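Local coordinates for beta-lactamase-like protein (Novosphingobium pentaromativorans US6-1, PDB 6AUF) that probably hydrolyses beta-lactam antibiotics with a pair of zinc ions, as expected of a metallo-beta-lactamase of the B3 type, at residues Y50-Y55 against I64-D69; I206-S211 against I246-H251; D218-S223 against A285-E290. All coordinates share one frame; numbering follows the deposited sequence.

Contact 1 of 3, residues Y50-Y55 against I64-D69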
loop_
_atom_site.group_PDB
_atom_site.type_symbol
_atom_site.label_atom_id
_atom_site.label_comp_id
_atom_site.label_asym_id
_atom_site.label_seq_id
_atom_site.Cartn_x
_atom_site.Cartn_y
_atom_site.Cartn_z
ATOM N N TYR A 50 13.457 -3.347 -7.547
ATOM C CA TYR A 50 14.340 -4.499 -7.442
ATOM C C TYR A 50 13.762 -5.623 -8.283
ATOM O O TYR A 50 12.542 -5.818 -8.306
ATOM C CB TYR A 50 14.504 -4.950 -5.984
ATOM C CG TYR A 50 15.709 -5.835 -5.744
ATOM C CD1 TYR A 50 16.981 -5.291 -5.657
ATOM C CD2 TYR A 50 15.574 -7.215 -5.599
ATOM C CE1 TYR A 50 18.089 -6.091 -5.434
ATOM C CE2 TYR A 50 16.679 -8.025 -5.373
ATOM C CZ TYR A 50 17.933 -7.455 -5.294
ATOM O OH TYR A 50 19.043 -8.239 -5.071
ATOM N N GLY A 51 14.639 -6.343 -8.984
ATOM C CA GLY A 51 14.209 -7.411 -9.864
ATOM C C GLY A 51 13.008 -7.025 -10.703
ATOM O O GLY A 51 13.045 -6.041 -11.449
ATOM N N ASN A 52 11.923 -7.784 -10.561
ATOM C CA ASN A 52 10.703 -7.625 -11.346
ATOM C C ASN A 52 9.750 -6.583 -10.767
ATOM O O ASN A 52 8.574 -6.548 -11.168
ATOM C CB ASN A 52 9.981 -8.972 -11.465
ATOM C CG ASN A 52 9.503 -9.511 -10.105
ATOM O OD1 ASN A 52 9.664 -8.863 -9.060
ATOM N ND2 ASN A 52 8.893 -10.695 -10.124
ATOM N N THR A 53 10.220 -5.735 -9.851
ATOM C CA THR A 53 9.354 -4.829 -9.110
ATOM C C THR A 53 9.715 -3.382 -9.406
ATOM O O THR A 53 10.890 -3.004 -9.353
ATOM C CB THR A 53 9.445 -5.106 -7.608
ATOM O OG1 THR A 53 9.109 -6.475 -7.382
ATOM C CG2 THR A 53 8.512 -4.195 -6.839
ATOM N N TRP A 54 8.687 -2.568 -9.644
ATOM C CA TRP A 54 8.828 -1.224 -10.172
ATOM C C TRP A 54 7.942 -0.247 -9.411
ATOM O O TRP A 54 6.790 -0.562 -9.089
ATOM C CB TRP A 54 8.444 -1.209 -11.646
ATOM C CG TRP A 54 9.144 -2.258 -12.471
ATOM C CD1 TRP A 54 8.707 -3.515 -12.737
ATOM C CD2 TRP A 54 10.399 -2.116 -13.148
ATOM N NE1 TRP A 54 9.612 -4.176 -13.534
ATOM C CE2 TRP A 54 10.659 -3.336 -13.802
ATOM C CE3 TRP A 54 11.322 -1.069 -13.271
ATOM C CZ2 TRP A 54 11.798 -3.542 -14.564
ATOM C CZ3 TRP A 54 12.457 -1.278 -14.022
ATOM C CH2 TRP A 54 12.689 -2.505 -14.657
ATOM N N TYR A 55 8.476 0.942 -9.135
ATOM C CA TYR A 55 7.647 2.046 -8.669
ATOM C C TYR A 55 7.042 2.746 -9.877
ATOM O O TYR A 55 7.761 3.128 -10.803
ATOM C CB TYR A 55 8.459 3.041 -7.839
ATOM C CG TYR A 55 7.605 4.073 -7.133
ATOM C CD1 TYR A 55 7.244 5.268 -7.756
ATOM C CD2 TYR A 55 7.150 3.846 -5.836
ATOM C CE1 TYR A 55 6.463 6.213 -7.098
ATOM C CE2 TYR A 55 6.369 4.777 -5.174
ATOM C CZ TYR A 55 6.029 5.949 -5.802
ATOM O OH TYR A 55 5.253 6.848 -5.117
ATOM N N ILE A 64 2.655 -0.049 -7.220
ATOM C CA ILE A 64 3.707 -1.046 -7.402
ATOM C C ILE A 64 3.354 -1.966 -8.560
ATOM O O ILE A 64 2.247 -2.512 -8.614
ATOM C CB ILE A 64 3.931 -1.859 -6.124
ATOM C CG1 ILE A 64 4.139 -0.908 -4.934
ATOM C CG2 ILE A 64 5.089 -2.822 -6.329
ATOM C CD1 ILE A 64 5.274 0.081 -5.114
ATOM N N LEU A 65 4.302 -2.148 -9.474
ATOM C CA LEU A 65 4.144 -3.039 -10.614
ATOM C C LEU A 65 5.117 -4.197 -10.470
ATOM O O LEU A 65 6.303 -3.991 -10.194
ATOM C CB LEU A 65 4.381 -2.308 -11.942
ATOM C CG LEU A 65 4.387 -3.215 -13.177
ATOM C CD1 LEU A 65 3.069 -3.945 -13.283
ATOM C CD2 LEU A 65 4.663 -2.438 -14.439
ATOM N N VAL A 66 4.613 -5.410 -10.656
ATOM C CA VAL A 66 5.393 -6.621 -10.457
ATOM C C VAL A 66 5.244 -7.456 -11.716
ATOM O O VAL A 66 4.131 -7.873 -12.058
ATOM C CB VAL A 66 4.940 -7.390 -9.204
ATOM C CG1 VAL A 66 5.585 -8.739 -9.144
ATOM C CG2 VAL A 66 5.300 -6.606 -7.957
ATOM N N THR A 67 6.351 -7.675 -12.416
ATOM C CA THR A 67 6.315 -8.117 -13.800
ATOM C C THR A 67 6.749 -9.573 -13.959
ATOM O O THR A 67 7.624 -10.076 -13.246
ATOM C CB THR A 67 7.197 -7.215 -14.664
ATOM O OG1 THR A 67 8.411 -6.940 -13.959
ATOM C CG2 THR A 67 6.487 -5.900 -14.976
ATOM N N SER A 68 6.107 -10.242 -14.913
ATOM C CA SER A 68 6.501 -11.564 -15.358
ATOM C C SER A 68 6.184 -11.656 -16.840
ATOM O O SER A 68 5.437 -10.840 -17.382
ATOM C CB SER A 68 5.767 -12.672 -14.592
ATOM O OG SER A 68 4.479 -12.910 -15.147
ATOM N N ASP A 69 6.753 -12.665 -17.497
ATOM C CA ASP A 69 6.320 -12.948 -18.860
ATOM C C ASP A 69 4.864 -13.381 -18.886
ATOM O O ASP A 69 4.153 -13.121 -19.861
ATOM C CB ASP A 69 7.206 -14.024 -19.477
ATOM C CG ASP A 69 8.672 -13.710 -19.326
ATOM O OD1 ASP A 69 9.042 -12.530 -19.530
ATOM O OD2 ASP A 69 9.449 -14.631 -18.983
#
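Asn52 O is held by two donors of a single residue: Thr67 N, 2.8 Å from Asn52 O and in the carbonyl plane, and Thr67 OG1, which reaches the same Asn52 O at 2.8 Å from above that plane. With chi1 at 42°, the threonine hydroxyl sits between its own N and carbonyl carbon, and there it can also accept. Trp54 NE1 donates to Thr67 OG1 over 3.0 Å, the oxygen lying in the indole plane and the N-H...O angle being 150°, which helps set the rotation of the ring. All this is at one end of an antiparallel beta hairpin, strands 53-55 and 64-66, in the larger mixed sheet of the metallo-beta-lactamase fold; a type II' turn from Tyr50 to Thr53 leads into it. Trp54 and Leu65 make the hydrogen-bonded pair, Trp54 N to Leu65 O at 2.8 Å and Leu65 N to Trp54 O at 3.0 Å. On the face shared by Thr53, Tyr55, Ile64 and Val66, the methyl Thr53 CG2 meets Ile64 CG2 at 3.7 Å. Thr53 lies alongside Val66, while its OG1 donates to Asn52 OD1 and is hydrogen-bonded to Trp194 NE1 of the second sheet.

Contact 2 of 3, residues I206-S211 against I246-H251. With ZN (zinc ion), chain B.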
loop_
_atom_site.group_PDB
_atom_site.type_symbol
_atom_site.label_atom_id
_atom_site.label_comp_id
_atom_site.label_asym_id
_atom_site.label_seq_id
_atom_site.Cartn_x
_atom_site.Cartn_y
_atom_site.Cartn_z
ATOM N N ILE A 206 10.617 -8.484 -0.748
ATOM C CA ILE A 206 10.010 -7.166 -0.699
ATOM C C ILE A 206 8.738 -7.240 0.137
ATOM O O ILE A 206 7.965 -8.206 0.065
ATOM C CB ILE A 206 9.747 -6.653 -2.127
ATOM C CG1 ILE A 206 11.087 -6.351 -2.795
ATOM C CG2 ILE A 206 8.871 -5.410 -2.113
ATOM C CD1 ILE A 206 11.051 -6.395 -4.271
ATOM N N ALA A 207 8.547 -6.233 0.976
ATOM C CA ALA A 207 7.358 -6.106 1.804
ATOM C C ALA A 207 6.722 -4.761 1.490
ATOM O O ALA A 207 7.291 -3.714 1.807
ATOM C CB ALA A 207 7.703 -6.225 3.288
ATOM N N TYR A 208 5.557 -4.792 0.842
ATOM C CA TYR A 208 4.728 -3.604 0.667
ATOM C C TYR A 208 3.821 -3.496 1.898
ATOM O O TYR A 208 2.659 -3.925 1.912
ATOM C CB TYR A 208 3.954 -3.693 -0.644
ATOM C CG TYR A 208 3.242 -2.416 -1.044
ATOM C CD1 TYR A 208 3.907 -1.185 -1.029
ATOM C CD2 TYR A 208 1.905 -2.441 -1.457
ATOM C CE1 TYR A 208 3.255 -0.012 -1.387
ATOM C CE2 TYR A 208 1.245 -1.273 -1.816
ATOM C CZ TYR A 208 1.926 -0.064 -1.777
ATOM O OH TYR A 208 1.280 1.090 -2.136
ATOM N N ALA A 209 4.391 -2.942 2.972
ATOM C CA ALA A 209 3.684 -2.846 4.246
ATOM C C ALA A 209 2.814 -1.601 4.234
ATOM O O ALA A 209 3.308 -0.491 4.001
ATOM C CB ALA A 209 4.654 -2.808 5.424
ATOM N N ASP A 210 1.521 -1.799 4.468
ATOM C CA ASP A 210 0.521 -0.745 4.414
ATOM C C ASP A 210 0.840 0.381 5.392
ATOM O O ASP A 210 1.602 0.210 6.351
ATOM C CB ASP A 210 -0.846 -1.329 4.741
ATOM C CG ASP A 210 -1.967 -0.416 4.356
ATOM O OD1 ASP A 210 -1.700 0.662 3.765
ATOM O OD2 ASP A 210 -3.122 -0.795 4.634
ATOM N N SER A 211 0.237 1.550 5.144
ATOM C CA SER A 211 0.206 2.599 6.160
ATOM C C SER A 211 -0.182 1.993 7.503
ATOM O O SER A 211 -1.035 1.103 7.570
ATOM C CB SER A 211 -0.801 3.687 5.784
ATOM O OG SER A 211 -0.755 3.956 4.399
ATOM N N ILE A 246 13.357 -5.546 1.845
ATOM C CA ILE A 246 13.174 -4.223 1.262
ATOM C C ILE A 246 11.780 -3.737 1.622
ATOM O O ILE A 246 10.783 -4.257 1.106
ATOM C CB ILE A 246 13.373 -4.233 -0.261
ATOM C CG1 ILE A 246 14.825 -4.563 -0.594
ATOM C CG2 ILE A 246 12.954 -2.901 -0.852
ATOM C CD1 ILE A 246 15.029 -4.897 -2.042
ATOM N N LEU A 247 11.708 -2.731 2.482
ATOM C CA LEU A 247 10.431 -2.157 2.867
ATOM C C LEU A 247 9.941 -1.158 1.824
ATOM O O LEU A 247 10.705 -0.328 1.332
ATOM C CB LEU A 247 10.552 -1.465 4.225
ATOM C CG LEU A 247 9.284 -0.741 4.660
ATOM C CD1 LEU A 247 8.180 -1.773 4.876
ATOM C CD2 LEU A 247 9.536 0.069 5.911
ATOM N N VAL A 248 8.653 -1.233 1.495
ATOM C CA VAL A 248 8.012 -0.253 0.627
ATOM C C VAL A 248 6.648 0.071 1.221
ATOM O O VAL A 248 5.947 -0.826 1.693
ATOM C CB VAL A 248 7.893 -0.764 -0.831
ATOM C CG1 VAL A 248 7.464 0.365 -1.767
ATOM C CG2 VAL A 248 9.206 -1.367 -1.295
ATOM N N THR A 249 6.276 1.353 1.207
ATOM C CA THR A 249 5.068 1.835 1.853
ATOM C C THR A 249 4.179 2.613 0.895
ATOM O O THR A 249 4.671 3.373 0.059
ATOM C CB THR A 249 5.395 2.737 3.048
ATOM O OG1 THR A 249 6.293 3.781 2.632
ATOM C CG2 THR A 249 5.995 1.920 4.201
ATOM N N PRO A 250 2.864 2.479 1.034
ATOM C CA PRO A 250 1.943 3.229 0.164
ATOM C C PRO A 250 2.209 4.724 0.119
ATOM O O PRO A 250 1.929 5.366 -0.899
ATOM C CB PRO A 250 0.577 2.904 0.780
ATOM C CG PRO A 250 0.766 1.511 1.287
ATOM C CD PRO A 250 2.158 1.488 1.865
ATOM N N HIS A 251 2.703 5.307 1.198
ATOM C CA HIS A 251 3.244 6.653 1.151
ATOM C C HIS A 251 4.748 6.506 1.158
ATOM O O HIS A 251 5.310 6.041 2.167
ATOM C CB HIS A 251 2.794 7.503 2.340
ATOM C CG HIS A 251 1.351 7.886 2.303
ATOM N ND1 HIS A 251 0.921 9.107 1.832
ATOM C CD2 HIS A 251 0.238 7.210 2.680
ATOM C CE1 HIS A 251 -0.396 9.166 1.914
ATOM N NE2 HIS A 251 -0.834 8.029 2.428
HETATM ZN ZN ZN B . -2.653 7.206 2.591
HETATM O O HOH W 1 2.181 4.572 3.933
#
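The ring of Tyr208 comes at a slant against the backbone of Val248, Thr249 and Pro250, the stretch that leads into the zinc ligand His251. The two segments belong to a beta-alpha-beta crossover: strand 203-208, helix 226-241 and strand 246-248, with the two strands running parallel at the edge of the second sheet of the alpha-beta/beta-alpha fold. With CG anti to the backbone N (chi1 -170°), the tyrosine ring is directed along the chain toward the active site. Its CD1 touches Val248 CG1 at 3.9 Å, and its far end crosses the proline ring, Tyr208 CZ to Pro250 CG being 3.6 Å; the hydroxyl goes on to a hydrogen bond with Asp76. Ile206 and Ile246 run abreast on the face that also carries Tyr208 and Val248, Ile206 CG1 against Ile246 CB. On the opposite face Ala209 CB meets Leu247 CD1 at 3.7 Å, where helix 272-292 covers Leu247. The strands themselves are joined by Ala207 N to Ile246 O at 3.0 Å and by Val248 N to Ala207 O at 2.8 Å. Beyond them Pro250 stands at about a right angle to Asp210, whose OD1 comes within 3.6 Å of Pro250 CG. That carboxylate is a second-shell group: OD1 is hydrogen-bonded to ND1 of the zinc ligand His107, and OD2 to Ser189. Ser211 OG lies at the edge of the His251 ring, in its plane, and a water links this hydroxyl to His251 N. His251 NE2 binds the zinc ion at 2.0 Å, beside Asp111 and His112.

Contact 3 of 3, residues D218-S223 against A285-E290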
loop_
_atom_site.group_PDB
_atom_site.type_symbol
_atom_site.label_atom_id
_atom_site.label_comp_id
_atom_site.label_asym_id
_atom_site.label_seq_id
_atom_site.Cartn_x
_atom_site.Cartn_y
_atom_site.Cartn_z
ATOM N N ASP A 218 -12.314 13.461 14.741
ATOM C CA ASP A 218 -12.082 14.046 16.062
ATOM C C ASP A 218 -12.890 13.333 17.135
ATOM O O ASP A 218 -12.358 12.964 18.191
ATOM C CB ASP A 218 -12.425 15.533 16.054
ATOM C CG ASP A 218 -11.577 16.323 15.082
ATOM O OD1 ASP A 218 -10.699 15.721 14.421
ATOM O OD2 ASP A 218 -11.800 17.549 14.980
ATOM N N ASP A 219 -14.184 13.142 16.884
ATOM C CA ASP A 219 -15.084 12.558 17.866
ATOM C C ASP A 219 -14.833 11.070 18.096
ATOM O O ASP A 219 -15.452 10.488 18.990
ATOM C CB ASP A 219 -16.524 12.788 17.415
ATOM C CG ASP A 219 -16.776 12.277 16.005
ATOM O OD1 ASP A 219 -15.840 11.716 15.396
ATOM O OD2 ASP A 219 -17.906 12.435 15.498
ATOM N N TYR A 220 -13.952 10.440 17.331
ATOM C CA TYR A 220 -13.714 9.016 17.481
ATOM C C TYR A 220 -12.726 8.743 18.603
ATOM O O TYR A 220 -11.703 9.425 18.719
ATOM C CB TYR A 220 -13.178 8.426 16.186
ATOM C CG TYR A 220 -12.936 6.930 16.259
ATOM C CD1 TYR A 220 -11.731 6.410 16.728
ATOM C CD2 TYR A 220 -13.916 6.037 15.847
ATOM C CE1 TYR A 220 -11.524 5.029 16.782
ATOM C CE2 TYR A 220 -13.716 4.670 15.894
ATOM C CZ TYR A 220 -12.526 4.174 16.360
ATOM O OH TYR A 220 -12.361 2.815 16.389
ATOM N N ARG A 221 -13.022 7.723 19.415
ATOM C CA ARG A 221 -12.129 7.289 20.489
ATOM C C ARG A 221 -11.842 5.798 20.349
ATOM O O ARG A 221 -12.770 4.979 20.347
ATOM C CB ARG A 221 -12.725 7.600 21.863
ATOM C CG ARG A 221 -12.864 9.081 22.131
ATOM C CD ARG A 221 -13.350 9.371 23.544
ATOM N NE ARG A 221 -12.245 9.635 24.464
ATOM C CZ ARG A 221 -11.945 8.876 25.514
ATOM N NH1 ARG A 221 -10.913 9.207 26.283
ATOM N NH2 ARG A 221 -12.681 7.799 25.805
ATOM N N PHE A 222 -10.556 5.450 20.227
ATOM C CA PHE A 222 -10.167 4.045 20.137
ATOM C C PHE A 222 -10.540 3.286 21.404
ATOM O O PHE A 222 -10.885 2.098 21.342
ATOM C CB PHE A 222 -8.659 3.928 19.876
ATOM C CG PHE A 222 -8.247 4.360 18.505
ATOM C CD1 PHE A 222 -7.900 5.685 18.255
ATOM C CD2 PHE A 222 -8.216 3.444 17.455
ATOM C CE1 PHE A 222 -7.521 6.093 16.974
ATOM C CE2 PHE A 222 -7.853 3.834 16.171
ATOM C CZ PHE A 222 -7.496 5.162 15.926
ATOM N N SER A 223 -10.476 3.961 22.552
ATOM C CA SER A 223 -10.781 3.327 23.826
ATOM C C SER A 223 -12.190 2.750 23.854
ATOM O O SER A 223 -12.442 1.781 24.580
ATOM C CB SER A 223 -10.591 4.338 24.949
ATOM O OG SER A 223 -9.266 4.846 24.933
ATOM N N ALA A 285 0.252 3.997 21.146
ATOM C CA ALA A 285 0.176 4.043 22.602
ATOM C C ALA A 285 0.036 5.474 23.091
ATOM O O ALA A 285 -0.730 5.748 24.024
ATOM C CB ALA A 285 1.395 3.376 23.230
ATOM N N LYS A 286 0.773 6.400 22.475
ATOM C CA LYS A 286 0.597 7.803 22.814
ATOM C C LYS A 286 -0.856 8.219 22.630
ATOM O O LYS A 286 -1.390 9.012 23.414
ATOM C CB LYS A 286 1.526 8.670 21.963
ATOM C CG LYS A 286 3.004 8.402 22.195
ATOM C CD LYS A 286 3.861 9.432 21.459
ATOM C CE LYS A 286 5.329 9.401 21.901
ATOM N NZ LYS A 286 5.987 8.076 21.678
ATOM N N ARG A 287 -1.519 7.675 21.606
ATOM C CA ARG A 287 -2.897 8.066 21.342
ATOM C C ARG A 287 -3.838 7.505 22.405
ATOM O O ARG A 287 -4.745 8.206 22.866
ATOM C CB ARG A 287 -3.309 7.612 19.943
ATOM C CG ARG A 287 -4.825 7.615 19.694
ATOM C CD ARG A 287 -5.382 9.015 19.532
ATOM N NE ARG A 287 -6.839 9.019 19.574
ATOM C CZ ARG A 287 -7.630 9.214 18.525
ATOM N NH1 ARG A 287 -8.950 9.187 18.678
ATOM N NH2 ARG A 287 -7.112 9.433 17.329
ATOM N N LEU A 288 -3.631 6.250 22.815
ATOM C CA LEU A 288 -4.423 5.692 23.910
ATOM C C LEU A 288 -4.188 6.465 25.207
ATOM O O LEU A 288 -5.135 6.745 25.954
ATOM C CB LEU A 288 -4.107 4.198 24.085
ATOM C CG LEU A 288 -4.571 3.270 22.942
ATOM C CD1 LEU A 288 -4.101 1.824 23.097
ATOM C CD2 LEU A 288 -6.082 3.315 22.780
ATOM N N ALA A 289 -2.935 6.843 25.478
ATOM C CA ALA A 289 -2.642 7.635 26.669
ATOM C C ALA A 289 -3.342 8.992 26.631
ATOM O O ALA A 289 -3.816 9.486 27.664
ATOM C CB ALA A 289 -1.135 7.819 26.816
ATOM N N GLU A 290 -3.394 9.626 25.460
ATOM C CA GLU A 290 -4.106 10.892 25.367
ATOM C C GLU A 290 -5.571 10.698 25.719
ATOM O O GLU A 290 -6.150 11.492 26.472
ATOM C CB GLU A 290 -3.954 11.496 23.967
ATOM C CG GLU A 290 -2.535 11.893 23.590
ATOM C CD GLU A 290 -2.373 12.160 22.095
ATOM O OE1 GLU A 290 -1.238 12.474 21.661
ATOM O OE2 GLU A 290 -3.382 12.053 21.357
#
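A chi1 of 164° sends Arg287 CG anti to its backbone N, and the bend at chi2 (74°) then turns the rest of the chain so that the guanidinium comes against the ring of Phe222. The two flat groups meet nearly at right angles, their planes 80° apart, and it is the ring edge that is presented to a face of the guanidinium: Phe222 CE1 is 3.4 Å from Arg287 NH2, and Phe222 CD1 is 3.5 Å from Arg287 CZ. The positive charge therefore sits beside the phenyl rim and not over its face. That face is met by Tyr220, whose CE1 stands 3.6 Å above the centre of the Phe222 ring. At the edge of the guanidinium, Arg287 NH1 approaches Tyr220 O to 2.8 Å. Leu288 adds a methyl, its CD2 3.9 Å from Phe222 CB.

Outside the pair, Glu291 one turn on is the main polar partner. Glu291 OE1 forms a salt bridge with Arg287 NE and accepts a hydrogen bond from Phe222 N, while Glu291 OE2 is hydrogen-bonded to Ser223 OG, so this one carboxylate holds both sides of the contact; Ser216 OG pairs with Arg287 NH2. The loop before helix 226-241 is thus pinned near the C-terminal end of helix 272-292, with Phe222 reaching Ile232 and Leu288 reaching Ile229 on helix 226-241, and Pro147 touching both Tyr220 and Phe222.

Contacts 1 and 2 are neighbours, their centres about 14 Å apart, and they meet across the interface of the two mixed sheets: Thr53 packs on Ile206, Ile64 on Tyr208 and Val248, and Tyr50 on Ile246. Contact 1 closes in the chain before contact 2 opens. Contact 3 lies far out, about 39 Å from contact 1 and about 25 Å from contact 2 between centres. Its segments alternate with those of contact 2: the chain leaving 206-211 passes through 218-223 before helix 226-241, and helix 272-292 runs from beside contact 2 to contact 3. Of the three, only contact 2 carries a zinc ligand, His251; side chains of contacts 1 and 3 stay about 11 Å or more from a zinc ion.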